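Local coordinates for protein ADP/ATP-dependent NAD(P)H-hydrate dehydratase (Bacillus subtilis, PDB 3RPZ) that catalyses the ADP- or ATP-dependent dehydration of hydrated NAD(P)H, probably restoring the damaged coenzyme to usable NAD(P)H, at residues 147-152 / 157-162; 173-178 / 194-199; 251-256 / 268-273. All blocks are in the same frame, centred on the assembly; numbering follows the deposited sequence. Where two conformers were deposited one is given.

Contact 1: residues 147-152 / 157-162; sequences VILTPH and FRMTGV. With NPW (beta-6-hydroxy-1,4,5,6-tetrahydronicotinamide adenine dinucleotide phosphate), chain D.
Pro151 and Met159 bring the two backbones nearest, their CA atoms 8.5 Å apart where the chain leaves strand 147-149 and comes back as the last turn of helix 153-160. Met159 makes the whole side-chain contact. Its CG stands anti to the carbonyl carbon (chi1 -73°), which directs the thioether at the strand end, and a bend at chi3 (52°) carries CE onto Leu149, 3.5 Å from CD1. The Met159 and Pro151 side chains cross at about a right angle, with Met159 SD 3.7 Å from Pro151 CB. This is the strand-loop-helix step of a ribokinase-like sheet, with substrate bound at the loop. There His152 is the N-cap of helix 153-160, and its backbone N hydrogen-bonds to Glu155 OE1. His152 CB points away from the helix segment, and its ring meets the nucleotide: NPW C8A sits over one ring face, offset toward the rim, 3.3 Å from His152 ND1. From the same ring, NE2 donates to the pyrophosphate oxygen OB1 of NPW at 2.9 Å, with a bent N-H...O angle of 143°. Asp219 and Ala45 of this chain, and Lys27 of the second subunit, also hydrogen-bond NPW.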
loop_
_atom_site.group_PDB
_atom_site.type_symbol
_atom_site.label_atom_id
_atom_site.label_comp_id
_atom_site.label_asym_id
_atom_site.label_seq_id
_atom_site.Cartn_x
_atom_site.Cartn_y
_atom_site.Cartn_z
ATOM N N VAL A 147 -11.987 30.268 13.889
ATOM C CA VAL A 147 -12.101 29.899 12.500
ATOM C C VAL A 147 -10.722 30.113 11.909
ATOM O O VAL A 147 -10.164 31.219 12.042
ATOM C CB VAL A 147 -13.155 30.702 11.782
ATOM C CG1 VAL A 147 -13.162 30.429 10.285
ATOM C CG2 VAL A 147 -14.554 30.462 12.431
ATOM N N ILE A 148 -10.166 29.099 11.268
ATOM C CA ILE A 148 -8.805 29.128 10.751
ATOM C C ILE A 148 -8.844 28.926 9.258
ATOM O O ILE A 148 -9.257 27.861 8.768
ATOM C CB ILE A 148 -7.948 28.024 11.434
ATOM C CG1 ILE A 148 -7.885 28.220 12.963
ATOM C CG2 ILE A 148 -6.525 27.897 10.790
ATOM C CD1 ILE A 148 -7.810 26.868 13.712
ATOM N N LEU A 149 -8.485 29.974 8.490
ATOM C CA LEU A 149 -8.443 29.925 7.050
ATOM C C LEU A 149 -7.039 29.647 6.606
ATOM O O LEU A 149 -6.104 30.269 7.110
ATOM C CB LEU A 149 -8.907 31.283 6.484
ATOM C CG LEU A 149 -10.224 31.847 7.058
ATOM C CD1 LEU A 149 -10.559 33.142 6.309
ATOM C CD2 LEU A 149 -11.377 30.834 6.932
ATOM N N THR A 150 -6.844 28.767 5.617
ATOM C CA THR A 150 -5.509 28.388 5.179
ATOM C C THR A 150 -5.227 28.630 3.685
ATOM O O THR A 150 -4.854 27.730 2.965
ATOM C CB THR A 150 -5.181 26.943 5.582
ATOM O OG1 THR A 150 -6.028 26.027 4.847
ATOM C CG2 THR A 150 -5.352 26.683 7.073
ATOM N N PRO A 151 -5.420 29.860 3.209
ATOM C CA PRO A 151 -5.174 30.161 1.818
ATOM C C PRO A 151 -3.704 30.181 1.411
ATOM O O PRO A 151 -2.852 30.737 2.100
ATOM C CB PRO A 151 -5.755 31.555 1.660
ATOM C CG PRO A 151 -5.497 32.191 2.994
ATOM C CD PRO A 151 -5.779 31.066 3.963
ATOM N N HIS A 152 -3.451 29.681 0.210
ATOM C CA HIS A 152 -2.282 30.140 -0.520
ATOM C C HIS A 152 -2.601 31.484 -1.159
ATOM O O HIS A 152 -3.742 31.970 -1.107
ATOM C CB HIS A 152 -1.779 29.086 -1.510
ATOM C CG HIS A 152 -2.748 28.719 -2.583
ATOM N ND1 HIS A 152 -3.413 29.640 -3.385
ATOM C CD2 HIS A 152 -3.087 27.495 -3.048
ATOM C CE1 HIS A 152 -4.184 28.973 -4.240
ATOM N NE2 HIS A 152 -3.984 27.667 -4.075
ATOM N N PHE A 157 -6.416 35.928 -2.839
ATOM C CA PHE A 157 -6.993 36.815 -3.852
ATOM C C PHE A 157 -8.477 36.536 -4.027
ATOM O O PHE A 157 -9.317 37.466 -4.040
ATOM C CB PHE A 157 -6.244 36.630 -5.158
ATOM C CG PHE A 157 -6.888 37.297 -6.337
ATOM C CD1 PHE A 157 -7.203 38.650 -6.315
ATOM C CD2 PHE A 157 -7.169 36.565 -7.467
ATOM C CE1 PHE A 157 -7.784 39.274 -7.427
ATOM C CE2 PHE A 157 -7.759 37.170 -8.560
ATOM C CZ PHE A 157 -8.054 38.513 -8.539
ATOM N N ARG A 158 -8.853 35.275 -4.063
ATOM C CA ARG A 158 -10.262 34.954 -4.171
ATOM C C ARG A 158 -11.067 35.474 -2.970
ATOM O O ARG A 158 -12.173 35.930 -3.120
ATOM C CB ARG A 158 -10.460 33.440 -4.308
ATOM C CG ARG A 158 -11.903 33.028 -4.403
ATOM C CD ARG A 158 -12.053 31.621 -4.950
ATOM N NE ARG A 158 -11.863 30.603 -3.933
ATOM C CZ ARG A 158 -10.932 29.664 -3.984
ATOM N NH1 ARG A 158 -10.085 29.623 -4.987
ATOM N NH2 ARG A 158 -10.847 28.776 -3.022
ATOM N N MET A 159 -10.497 35.378 -1.784
ATOM C CA MET A 159 -11.148 35.793 -0.530
ATOM C C MET A 159 -11.315 37.299 -0.408
ATOM O O MET A 159 -12.261 37.760 0.199
ATOM C CB MET A 159 -10.318 35.354 0.667
ATOM C CG MET A 159 -10.373 33.880 0.946
ATOM S SD MET A 159 -9.002 33.337 2.000
ATOM C CE MET A 159 -9.157 34.488 3.344
ATOM N N THR A 160 -10.343 38.043 -0.938
ATOM C CA THR A 160 -10.155 39.468 -0.608
ATOM C C THR A 160 -10.179 40.435 -1.775
ATOM O O THR A 160 -10.387 41.649 -1.542
ATOM C CB THR A 160 -8.825 39.689 0.118
ATOM O OG1 THR A 160 -7.735 39.487 -0.799
ATOM C CG2 THR A 160 -8.722 38.847 1.361
ATOM N N GLY A 161 -9.940 39.966 -2.985
ATOM C CA GLY A 161 -9.685 40.860 -4.149
ATOM C C GLY A 161 -8.309 41.500 -4.218
ATOM O O GLY A 161 -8.026 42.277 -5.170
ATOM N N VAL A 162 -7.435 41.224 -3.248
ATOM C CA VAL A 162 -6.064 41.733 -3.300
ATOM C C VAL A 162 -5.296 40.918 -4.344
ATOM O O VAL A 162 -5.119 39.709 -4.164
ATOM C CB VAL A 162 -5.326 41.638 -1.939
ATOM C CG1 VAL A 162 -3.873 42.143 -2.058
ATOM C CG2 VAL A 162 -6.060 42.389 -0.819
HETATM P P NPW D . 0.173 30.783 -10.737
HETATM O O1 NPW D . -0.895 30.470 -11.761
HETATM O O2 NPW D . 1.165 29.709 -10.431
HETATM O O3 NPW D . 0.876 32.135 -10.956
HETATM P PA NPW D . -5.945 26.777 -7.394
HETATM P PB NPW D . -5.044 24.316 -6.130
HETATM C C1A NPW D . -1.796 30.698 -7.363
HETATM C C1B NPW D . -7.218 20.427 -4.603
HETATM N N1C NPW D . -6.037 19.600 -4.659
HETATM N N1D NPW D . 2.397 32.475 -5.051
HETATM C C2A NPW D . -1.421 30.122 -8.728
HETATM O O2A NPW D . -0.621 31.097 -9.365
HETATM C C2B NPW D . -7.214 21.479 -3.488
HETATM O O2B NPW D . -7.459 20.925 -2.220
HETATM C C2C NPW D . -6.055 18.294 -4.700
HETATM C C2D NPW D . 1.714 32.957 -6.100
HETATM C C3A NPW D . -2.777 29.922 -9.382
HETATM O O3A NPW D . -3.318 31.142 -9.932
HETATM C C3B NPW D . -8.363 22.364 -4.013
HETATM O O3B NPW D . -9.596 21.758 -3.602
HETATM C C3C NPW D . -5.147 17.379 -4.881
HETATM N N3D NPW D . 0.612 32.453 -6.680
HETATM C C4B NPW D . -8.192 22.258 -5.535
HETATM O O4B NPW D . -7.297 21.144 -5.821
HETATM C C4C NPW D . -3.742 17.900 -5.157
HETATM C C4D NPW D . 0.200 31.349 -6.045
HETATM O O4D NPW D . -3.022 30.038 -7.035
HETATM C C4E NPW D . -3.618 29.502 -8.192
HETATM C C5A NPW D . 0.862 30.732 -4.948
HETATM C C5B NPW D . -7.592 23.519 -6.165
HETATM O O5B NPW D . -6.448 23.952 -5.425
HETATM C C5C NPW D . -3.826 19.320 -5.686
HETATM C C5E NPW D . -3.664 27.984 -8.011
HETATM O O5E NPW D . -4.681 27.679 -7.064
HETATM C C6C NPW D . -4.682 20.224 -4.755
HETATM O O6C NPW D . -4.128 20.373 -3.451
HETATM C C6D NPW D . 2.043 31.340 -4.409
HETATM N N6D NPW D . 2.757 30.899 -3.385
HETATM N N7A NPW D . 0.255 29.563 -4.532
HETATM C C7C NPW D . -5.386 15.970 -4.752
HETATM N N7C NPW D . -4.371 15.135 -4.915
HETATM O O7C NPW D . -6.550 15.544 -4.538
HETATM C C8A NPW D . -0.815 29.438 -5.408
HETATM N N9A NPW D . -0.810 30.548 -6.296
HETATM O OA1 NPW D . -6.436 26.978 -8.767
HETATM O OA2 NPW D . -6.763 27.111 -6.250
HETATM O OA3 NPW D . -5.400 25.264 -7.365
HETATM O OB1 NPW D . -4.261 24.976 -5.085
HETATM O OB2 NPW D . -4.467 23.109 -6.799
#

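Contact 2: residues 173-178 / 194-199; sequences EYAKEW and VIAFPD
The peptide group joining Ala175 to Lys176 is the flat surface of this contact, and the methyl of Ala196 lies over one of its faces, with CB 3.7 Å from Ala175 O and 3.9 Å from Lys176 N. At the edge of the Trp178 indole, in its plane, is Tyr174 O of the preceding turn. The CB of Trp178 leaves the helix away from the strand, and its ring meets Phe156 edge-to-face. The CB of Phe197 likewise points away from the helix, and its ring forms a cation-pi pair with Lys236.

The contact itself is made of small groups. Ala175 CB approaches Ala196 CB to 4.1 Å. It also meets Val194 in a rotamer (CG1 anti to the backbone N, chi1 -175°) that places this methyl 3.8 Å from Ala175 CB. The short residues let Lys176 and Ala196 come to 5.3 Å between CA atoms. Helix 173-178 runs nearly along strand 194-196, their axes 8.0 Å apart at closest approach and 22° apart in direction. This is the helix-on-sheet layer of an alpha/beta fold: helix 171-182 leads into strand 185-188, and 194-196 returns antiparallel beside that strand. Cys202, on the next strand, touches Lys176, Val194 and Ala196.

Where the strand ends, the surfaces part far enough to admit a water. It donates to Lys176 O at 2.8 Å and to Phe197 O at 3.0 Å. Two carbonyl oxygens cannot hydrogen-bond each other, so the water supplies the protons that join them; the other contacts are van der Waals, methyl against methyl and methyl against a peptide group, and probably rely on close fit.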
loop_
_atom_site.group_PDB
_atom_site.type_symbol
_atom_site.label_atom_id
_atom_site.label_comp_id
_atom_site.label_asym_id
_atom_site.label_seq_id
_atom_site.Cartn_x
_atom_site.Cartn_y
_atom_site.Cartn_z
ATOM N N GLU A 173 1.397 42.216 6.246
ATOM C CA GLU A 173 0.507 43.359 6.369
ATOM C C GLU A 173 -0.904 42.982 5.923
ATOM O O GLU A 173 -1.867 43.227 6.631
ATOM C CB GLU A 173 1.051 44.523 5.527
ATOM C CG GLU A 173 2.422 45.026 6.026
ATOM C CD GLU A 173 3.715 44.402 5.372
ATOM O OE1 GLU A 173 4.652 45.270 5.220
ATOM O OE2 GLU A 173 3.879 43.160 5.034
ATOM N N TYR A 174 -1.026 42.351 4.763
ATOM C CA TYR A 174 -2.334 41.941 4.266
ATOM C C TYR A 174 -2.933 40.865 5.124
ATOM O O TYR A 174 -4.136 40.897 5.389
ATOM C CB TYR A 174 -2.302 41.524 2.785
ATOM C CG TYR A 174 -2.290 42.702 1.807
ATOM C CD1 TYR A 174 -3.402 43.497 1.642
ATOM C CD2 TYR A 174 -1.178 42.937 1.016
ATOM C CE1 TYR A 174 -3.394 44.559 0.761
ATOM C CE2 TYR A 174 -1.177 44.005 0.111
ATOM C CZ TYR A 174 -2.296 44.768 0.007
ATOM O OH TYR A 174 -2.326 45.838 -0.869
ATOM N N ALA A 175 -2.134 39.863 5.516
ATOM C CA ALA A 175 -2.676 38.790 6.307
ATOM C C ALA A 175 -3.221 39.310 7.639
ATOM O O ALA A 175 -4.290 38.934 8.076
ATOM C CB ALA A 175 -1.629 37.688 6.544
ATOM N N LYS A 176 -2.476 40.204 8.285
ATOM C CA LYS A 176 -2.906 40.793 9.554
ATOM C C LYS A 176 -4.149 41.627 9.355
ATOM O O LYS A 176 -5.100 41.535 10.153
ATOM C CB LYS A 176 -1.797 41.648 10.152
ATOM C CG LYS A 176 -0.674 40.896 10.705
ATOM C CD LYS A 176 0.396 41.795 11.335
ATOM C CE LYS A 176 -0.024 42.268 12.697
ATOM N NZ LYS A 176 -0.916 43.428 12.618
ATOM N N GLU A 177 -4.183 42.425 8.298
ATOM C CA GLU A 177 -5.338 43.305 8.070
ATOM C C GLU A 177 -6.624 42.467 7.899
ATOM O O GLU A 177 -7.712 42.801 8.462
ATOM C CB GLU A 177 -5.074 44.127 6.808
ATOM C CG GLU A 177 -6.223 44.873 6.205
ATOM C CD GLU A 177 -5.697 45.754 5.089
ATOM O OE1 GLU A 177 -5.083 46.798 5.409
ATOM O OE2 GLU A 177 -5.800 45.343 3.906
ATOM N N TRP A 178 -6.534 41.383 7.119
ATOM C CA TRP A 178 -7.688 40.596 6.823
ATOM C C TRP A 178 -8.070 39.662 7.950
ATOM O O TRP A 178 -9.242 39.376 8.156
ATOM C CB TRP A 178 -7.543 39.889 5.468
ATOM C CG TRP A 178 -7.833 40.820 4.378
ATOM C CD1 TRP A 178 -6.960 41.638 3.739
ATOM C CD2 TRP A 178 -9.134 41.098 3.836
ATOM N NE1 TRP A 178 -7.645 42.403 2.789
ATOM C CE2 TRP A 178 -8.969 42.076 2.839
ATOM C CE3 TRP A 178 -10.402 40.558 4.053
ATOM C CZ2 TRP A 178 -10.038 42.558 2.080
ATOM C CZ3 TRP A 178 -11.487 41.070 3.295
ATOM C CH2 TRP A 178 -11.279 42.027 2.314
ATOM N N VAL A 194 2.776 33.126 6.825
ATOM C CA VAL A 194 2.320 34.069 7.858
ATOM C C VAL A 194 1.178 33.460 8.636
ATOM O O VAL A 194 0.239 32.898 8.018
ATOM C CB VAL A 194 1.817 35.412 7.272
ATOM C CG1 VAL A 194 1.475 36.407 8.401
ATOM C CG2 VAL A 194 2.837 36.014 6.349
ATOM N N ILE A 195 1.256 33.437 9.964
ATOM C CA ILE A 195 0.149 33.005 10.803
ATOM C C ILE A 195 -0.364 34.228 11.535
ATOM O O ILE A 195 0.278 34.723 12.469
ATOM C CB ILE A 195 0.557 31.904 11.801
ATOM C CG1 ILE A 195 1.256 30.726 11.110
ATOM C CG2 ILE A 195 -0.713 31.405 12.579
ATOM C CD1 ILE A 195 2.779 30.838 10.965
ATOM N N ALA A 196 -1.495 34.763 11.079
ATOM C CA ALA A 196 -2.091 35.975 11.602
ATOM C C ALA A 196 -3.353 35.666 12.388
ATOM O O ALA A 196 -4.252 35.018 11.877
ATOM C CB ALA A 196 -2.383 36.952 10.491
ATOM N N PHE A 197 -3.399 36.117 13.643
ATOM C CA PHE A 197 -4.514 35.882 14.547
ATOM C C PHE A 197 -5.392 37.139 14.604
ATOM O O PHE A 197 -4.886 38.248 14.462
ATOM C CB PHE A 197 -3.990 35.489 15.938
ATOM C CG PHE A 197 -3.306 34.164 15.953
ATOM C CD1 PHE A 197 -4.031 33.006 15.975
ATOM C CD2 PHE A 197 -1.948 34.082 15.838
ATOM C CE1 PHE A 197 -3.399 31.782 15.914
ATOM C CE2 PHE A 197 -1.322 32.859 15.778
ATOM C CZ PHE A 197 -2.027 31.713 15.832
ATOM N N PRO A 198 -6.693 36.929 14.832
ATOM C CA PRO A 198 -7.604 38.071 14.754
ATOM C C PRO A 198 -7.461 39.003 15.935
ATOM O O PRO A 198 -8.011 40.124 15.912
ATOM C CB PRO A 198 -8.958 37.419 14.687
ATOM C CG PRO A 198 -8.784 36.023 15.264
ATOM C CD PRO A 198 -7.384 35.626 14.933
ATOM N N ASP A 199 -6.723 38.612 16.995
ATOM C CA ASP A 199 -6.413 39.484 18.099
ATOM C C ASP A 199 -5.154 40.325 17.891
ATOM O O ASP A 199 -4.773 41.120 18.780
ATOM C CB ASP A 199 -6.286 38.686 19.418
ATOM C CG ASP A 199 -5.112 37.700 19.416
ATOM O OD1 ASP A 199 -4.232 37.718 18.547
ATOM O OD2 ASP A 199 -5.087 36.906 20.375
HETATM O O HOH W 1 -4.550 40.756 12.822
#

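Contact 3: residues 251-256 / 268-273; sequences ELWTDE and SDILPR
Ile270 reaches from helix 264-277 to Leu252 and Trp253 on helix 235-256, dividing its two branches between them. The contact is a helix-helix packing between the last two helices of the chain, in a ribokinase-like alpha/beta fold. CG2 of Ile270, anti to its own backbone N, approaches the leucine obliquely and lies 4.0 Å from Leu252 CB. The other branch ends in CD1, which lies 3.9 Å from Trp253 CE3, the isoleucine and tryptophan side chains crossing at about a right angle. Leu252 was deposited in two conformers, so the details of its approach are less certain. With an alanine here, both the Leu252 side chain and the CE3 side of the indole would probably lose the isoleucine methyls they rest on, leaving a gap between the helices.

The indole is held from further out. Its NE1 donates to Ser258 O, in the turn after the helix, and His257 stacks on the ring. Pro272 of the second subunit packs against Trp253 as well, placing this helix pair at the border between chains. Across that border Glu256 OE2 forms a salt bridge with Arg273 NH1 of the second subunit, and Arg273 of this chain makes the equivalent bridge to Glu256 of the third subunit. Helix 264-277 is kinked where neither Pro272 N, which has no hydrogen, nor Arg273 N makes the regular helical bond to the turn before. Arg273 N has instead a weak bond to Ile270 O, at 3.2 Å.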
loop_
_atom_site.group_PDB
_atom_site.type_symbol
_atom_site.label_atom_id
_atom_site.label_comp_id
_atom_site.label_asym_id
_atom_site.label_seq_id
_atom_site.Cartn_x
_atom_site.Cartn_y
_atom_site.Cartn_z
ATOM N N GLU A 251 12.284 19.693 5.447
ATOM C CA GLU A 251 13.721 19.904 5.659
ATOM C C GLU A 251 14.429 18.608 6.006
ATOM O O GLU A 251 15.553 18.406 5.542
ATOM C CB GLU A 251 13.970 20.951 6.736
ATOM C CG GLU A 251 13.458 22.317 6.348
ATOM C CD GLU A 251 13.686 23.389 7.378
ATOM O OE1 GLU A 251 14.495 23.165 8.321
ATOM O OE2 GLU A 251 13.210 24.503 7.181
ATOM N N LEU A 252 13.821 17.720 6.785
ATOM C CA LEU A 252 14.379 16.386 7.020
ATOM C C LEU A 252 14.539 15.671 5.710
ATOM O O LEU A 252 15.588 15.102 5.417
ATOM C CB LEU A 252 13.482 15.539 7.940
ATOM C CG LEU A 252 13.977 14.104 8.229
ATOM C CD1 LEU A 252 13.727 13.112 7.102
ATOM C CD2 LEU A 252 15.473 14.089 8.621
ATOM N N TRP A 253 13.488 15.672 4.889
ATOM C CA TRP A 253 13.535 14.966 3.598
ATOM C C TRP A 253 14.707 15.340 2.784
ATOM O O TRP A 253 15.382 14.479 2.189
ATOM C CB TRP A 253 12.303 15.335 2.755
ATOM C CG TRP A 253 12.265 14.786 1.316
ATOM C CD1 TRP A 253 12.517 15.463 0.149
ATOM C CD2 TRP A 253 11.905 13.470 0.945
ATOM N NE1 TRP A 253 12.349 14.645 -0.925
ATOM C CE2 TRP A 253 11.944 13.426 -0.480
ATOM C CE3 TRP A 253 11.577 12.290 1.657
ATOM C CZ2 TRP A 253 11.644 12.266 -1.164
ATOM C CZ3 TRP A 253 11.257 11.192 0.991
ATOM C CH2 TRP A 253 11.281 11.169 -0.430
ATOM N N THR A 254 14.970 16.633 2.676
ATOM C CA THR A 254 16.013 17.104 1.777
ATOM C C THR A 254 17.422 16.822 2.254
ATOM O O THR A 254 18.400 16.996 1.521
ATOM C CB THR A 254 15.850 18.585 1.347
ATOM O OG1 THR A 254 15.720 19.396 2.540
ATOM C CG2 THR A 254 14.651 18.760 0.503
ATOM N N ASP A 255 17.575 16.295 3.457
ATOM C CA ASP A 255 18.918 15.925 3.900
ATOM C C ASP A 255 19.499 14.828 3.015
ATOM O O ASP A 255 20.663 14.854 2.706
ATOM C CB ASP A 255 18.924 15.391 5.322
ATOM C CG ASP A 255 18.775 16.462 6.369
ATOM O OD1 ASP A 255 18.902 17.650 6.074
ATOM O OD2 ASP A 255 18.523 16.070 7.510
ATOM N N GLU A 256 18.683 13.852 2.643
ATOM C CA GLU A 256 19.163 12.737 1.846
ATOM C C GLU A 256 18.370 12.464 0.581
ATOM O O GLU A 256 18.693 11.505 -0.125
ATOM C CB GLU A 256 19.169 11.475 2.672
ATOM C CG GLU A 256 20.138 11.516 3.820
ATOM C CD GLU A 256 20.169 10.177 4.539
ATOM O OE1 GLU A 256 19.236 9.879 5.322
ATOM O OE2 GLU A 256 21.092 9.401 4.265
ATOM N N SER A 268 3.639 13.089 6.237
ATOM C CA SER A 268 2.985 12.371 7.322
ATOM C C SER A 268 3.787 11.181 7.841
ATOM O O SER A 268 3.691 10.824 8.988
ATOM C CB SER A 268 1.618 11.858 6.868
ATOM O OG SER A 268 0.826 12.902 6.488
ATOM N N ASP A 269 4.514 10.542 6.945
ATOM C CA ASP A 269 5.329 9.363 7.248
ATOM C C ASP A 269 6.582 9.852 8.053
ATOM O O ASP A 269 7.161 9.084 8.842
ATOM C CB ASP A 269 5.905 8.598 5.992
ATOM C CG ASP A 269 4.922 7.889 4.981
ATOM O OD1 ASP A 269 3.792 7.546 5.304
ATOM O OD2 ASP A 269 5.430 7.627 3.790
ATOM N N ILE A 270 7.086 11.070 7.771
ATOM C CA ILE A 270 8.305 11.673 8.366
ATOM C C ILE A 270 8.000 12.295 9.721
ATOM O O ILE A 270 8.841 12.333 10.629
ATOM C CB ILE A 270 8.866 12.786 7.388
ATOM C CG1 ILE A 270 9.413 12.108 6.136
ATOM C CG2 ILE A 270 9.912 13.747 8.010
ATOM C CD1 ILE A 270 9.584 13.064 4.927
ATOM N N LEU A 271 6.775 12.778 9.898
ATOM C CA LEU A 271 6.386 13.515 11.103
ATOM C C LEU A 271 6.673 12.764 12.407
ATOM O O LEU A 271 7.079 13.369 13.389
ATOM C CB LEU A 271 4.933 13.932 11.024
ATOM C CG LEU A 271 4.361 14.726 12.174
ATOM C CD1 LEU A 271 5.067 16.106 12.313
ATOM C CD2 LEU A 271 2.860 14.949 11.939
ATOM N N PRO A 272 6.435 11.442 12.441
ATOM C CA PRO A 272 6.709 10.753 13.737
ATOM C C PRO A 272 8.104 10.984 14.302
ATOM O O PRO A 272 8.252 11.258 15.485
ATOM C CB PRO A 272 6.444 9.281 13.393
ATOM C CG PRO A 272 5.358 9.336 12.358
ATOM C CD PRO A 272 5.793 10.531 11.494
ATOM N N ARG A 273 9.117 10.902 13.437
ATOM C CA ARG A 273 10.498 11.067 13.857
ATOM C C ARG A 273 10.830 12.547 14.072
ATOM O O ARG A 273 11.593 12.883 15.007
ATOM C CB ARG A 273 11.461 10.423 12.857
ATOM C CG ARG A 273 11.558 8.934 12.983
ATOM C CD ARG A 273 12.624 8.320 12.007
ATOM N NE ARG A 273 12.663 6.868 12.196
ATOM C CZ ARG A 273 13.407 6.246 13.094
ATOM N NH1 ARG A 273 14.220 6.934 13.894
ATOM N NH2 ARG A 273 13.342 4.920 13.191
#

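The three contacts follow one another along the chain, each closing before the next begins. Contacts 1 and 2 are neighbours, with centres 11 Å apart, and both reach the same mixed sheet, through strands 147-149 and 194-196. They also touch directly: Thr160 CG2 of contact 1 lies 3.4 Å from Trp178 CD2 of contact 2, and Val162 packs against Tyr174. The end of helix 153-160 and the loop after it thereby pack on helix 171-182. Contact 3, between the two C-terminal helices, is remote, its centre about 28 Å from that of contact 1 and about 29 Å from that of contact 2. Both contact 1, through the shared NPW pocket, and contact 3 lie at subunit borders; contact 2 is touched by no other chain of the assembly.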